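Long-range contact in HAD hydrolase, family IA, variant 3 (Entamoeba histolytica, PDB 6W04), which probably acts as a magnesium-dependent hydrolase of the haloacid dehalogenase superfamily, on a substrate that is not established: residues A[2-7]-A[165-170]. Residues are numbered along the deposited sequence; the frame is centred on the assembly and turned at random.
With MG (magnesium ion), chain B; SO4 (sulfate ion), chain D.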
# COMPACT_ATOMS: atom_id res chain seq x y z
N GLU A 2 -5.10 19.83 1.34
CA GLU A 2 -5.53 19.71 2.72
C GLU A 2 -4.87 18.55 3.46
O GLU A 2 -4.72 18.62 4.68
CB GLU A 2 -7.06 19.58 2.80
CG GLU A 2 -7.78 20.89 2.47
CD GLU A 2 -9.30 20.79 2.57
OE1 GLU A 2 -9.80 19.85 3.20
OE2 GLU A 2 -9.99 21.67 2.01
N ALA A 3 -4.46 17.50 2.75
CA ALA A 3 -3.87 16.34 3.40
C ALA A 3 -3.11 15.51 2.39
O ALA A 3 -3.27 15.67 1.17
CB ALA A 3 -4.93 15.48 4.10
N VAL A 4 -2.26 14.63 2.91
CA VAL A 4 -1.58 13.60 2.14
C VAL A 4 -1.96 12.25 2.71
O VAL A 4 -1.87 12.03 3.92
CB VAL A 4 -0.05 13.77 2.19
CG1 VAL A 4 0.64 12.65 1.42
CG2 VAL A 4 0.35 15.15 1.70
N LEU A 5 -2.37 11.33 1.84
CA LEU A 5 -2.74 9.98 2.27
C LEU A 5 -1.72 9.02 1.67
O LEU A 5 -1.65 8.89 0.44
CB LEU A 5 -4.17 9.64 1.83
CG LEU A 5 -5.17 10.78 2.09
CD1 LEU A 5 -6.58 10.45 1.56
CD2 LEU A 5 -5.19 11.15 3.59
N PHE A 6 -0.90 8.39 2.51
CA PHE A 6 0.10 7.43 2.03
C PHE A 6 -0.42 6.00 2.07
O PHE A 6 -0.80 5.49 3.14
CB PHE A 6 1.37 7.46 2.88
CG PHE A 6 2.11 8.78 2.89
CD1 PHE A 6 3.13 9.01 1.99
CD2 PHE A 6 1.85 9.73 3.88
CE1 PHE A 6 3.87 10.21 2.02
CE2 PHE A 6 2.56 10.94 3.91
CZ PHE A 6 3.57 11.16 2.99
N ASP A 7 -0.34 5.31 0.93
CA ASP A 7 -0.36 3.85 0.96
C ASP A 7 0.90 3.35 1.63
O ASP A 7 1.91 4.06 1.68
CB ASP A 7 -0.44 3.31 -0.47
CG ASP A 7 -0.46 1.80 -0.52
OD1 ASP A 7 -1.24 1.18 0.23
OD2 ASP A 7 0.29 1.24 -1.35
N ILE A 165 -3.80 14.58 -1.66
CA ILE A 165 -2.85 13.79 -2.43
C ILE A 165 -2.83 12.36 -1.89
O ILE A 165 -2.83 12.15 -0.67
CB ILE A 165 -1.44 14.41 -2.38
CG1 ILE A 165 -1.44 15.75 -3.11
CG2 ILE A 165 -0.42 13.45 -2.96
CD1 ILE A 165 -1.62 15.64 -4.64
N VAL A 166 -2.84 11.38 -2.80
CA VAL A 166 -2.64 9.98 -2.48
C VAL A 166 -1.40 9.49 -3.21
O VAL A 166 -1.28 9.70 -4.43
CB VAL A 166 -3.87 9.13 -2.85
CG1 VAL A 166 -3.54 7.64 -2.69
CG2 VAL A 166 -5.06 9.55 -2.00
N PHE A 167 -0.47 8.88 -2.48
CA PHE A 167 0.68 8.18 -3.04
C PHE A 167 0.34 6.69 -3.09
O PHE A 167 -0.03 6.10 -2.07
CB PHE A 167 1.93 8.39 -2.19
CG PHE A 167 2.52 9.80 -2.29
CD1 PHE A 167 2.35 10.71 -1.26
CD2 PHE A 167 3.26 10.17 -3.39
CE1 PHE A 167 2.91 11.99 -1.33
CE2 PHE A 167 3.82 11.45 -3.49
CZ PHE A 167 3.64 12.35 -2.46
N GLU A 168 0.48 6.09 -4.27
CA GLU A 168 0.04 4.71 -4.45
C GLU A 168 0.97 4.04 -5.45
O GLU A 168 1.60 4.71 -6.27
CB GLU A 168 -1.41 4.65 -4.95
CG GLU A 168 -2.42 4.44 -3.88
CD GLU A 168 -2.45 2.99 -3.42
OE1 GLU A 168 -1.61 2.18 -3.90
OE2 GLU A 168 -3.32 2.67 -2.58
N ASP A 169 1.05 2.70 -5.38
CA ASP A 169 1.98 1.94 -6.23
C ASP A 169 1.32 0.91 -7.13
O ASP A 169 2.02 0.27 -7.92
CB ASP A 169 3.04 1.22 -5.38
CG ASP A 169 2.46 0.09 -4.54
OD1 ASP A 169 2.90 -1.07 -4.70
OD2 ASP A 169 1.57 0.38 -3.71
N THR A 170 -0.00 0.73 -7.04
CA THR A 170 -0.68 -0.29 -7.84
C THR A 170 -1.83 0.30 -8.63
O THR A 170 -2.35 1.38 -8.31
CB THR A 170 -1.25 -1.41 -6.96
OG1 THR A 170 -2.25 -0.84 -6.10
CG2 THR A 170 -0.14 -2.07 -6.13
MG MG B . 0.59 -0.63 -2.16
S SO4 D . -4.00 -3.47 -3.92
O1 SO4 D . -3.24 -4.34 -4.82
O2 SO4 D . -3.37 -2.16 -3.86
O3 SO4 D . -4.06 -4.06 -2.59
O4 SO4 D . -5.37 -3.37 -4.41
O HOH W 1 -1.29 -0.24 -3.10
O HOH W 2 1.24 -2.48 -3.17
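The magnesium site of the HAD Rossmann-like fold sits at the C-terminal edge of the parallel sheet, and Asp7 and Asp169 meet on the metal there. Upstream, the backbones are joined by hydrogen bonds from alternate residues, among them Leu5 N to Ile165 O (2.7 Å) and Asp7 N to Phe167 O (3.1 Å). On one sheet face the Phe6 and Phe167 rings run nearly parallel (15°) but strongly offset, meeting mainly where Phe6 CE1 approaches Phe167 CD1 (3.6 Å). Val4 CG1, anti to its own N (chi1 178°), reaches the edge of the Phe167 ring at CE1 (3.6 Å) while lying above the rim of one face of the Phe6 ring. Leu5 CB meets Val166 CG2 on the other face.

At the metal, Asp7 OD2 and Asp169 OD2 each bind magnesium at 2.1 Å, their carboxylates nearly coplanar; Asn9 O also binds it, and Thr11 OG1 hydrogen-bonds to both OD2 atoms. In this chain Glu168 stays in the second shell, its carboxylate stacked on that of Asp7: OE1 accepts a bond from metal-bound water 1 (2.6 Å) and the Asp169 N-H through its anti lone pair. Lys144 salt-bridges Asp7 OD1 and Glu168 OE2, the latter also hydrogen-bonded by Tyr150 OH. Magnesium and this lysine probably offset the clustered negative charge.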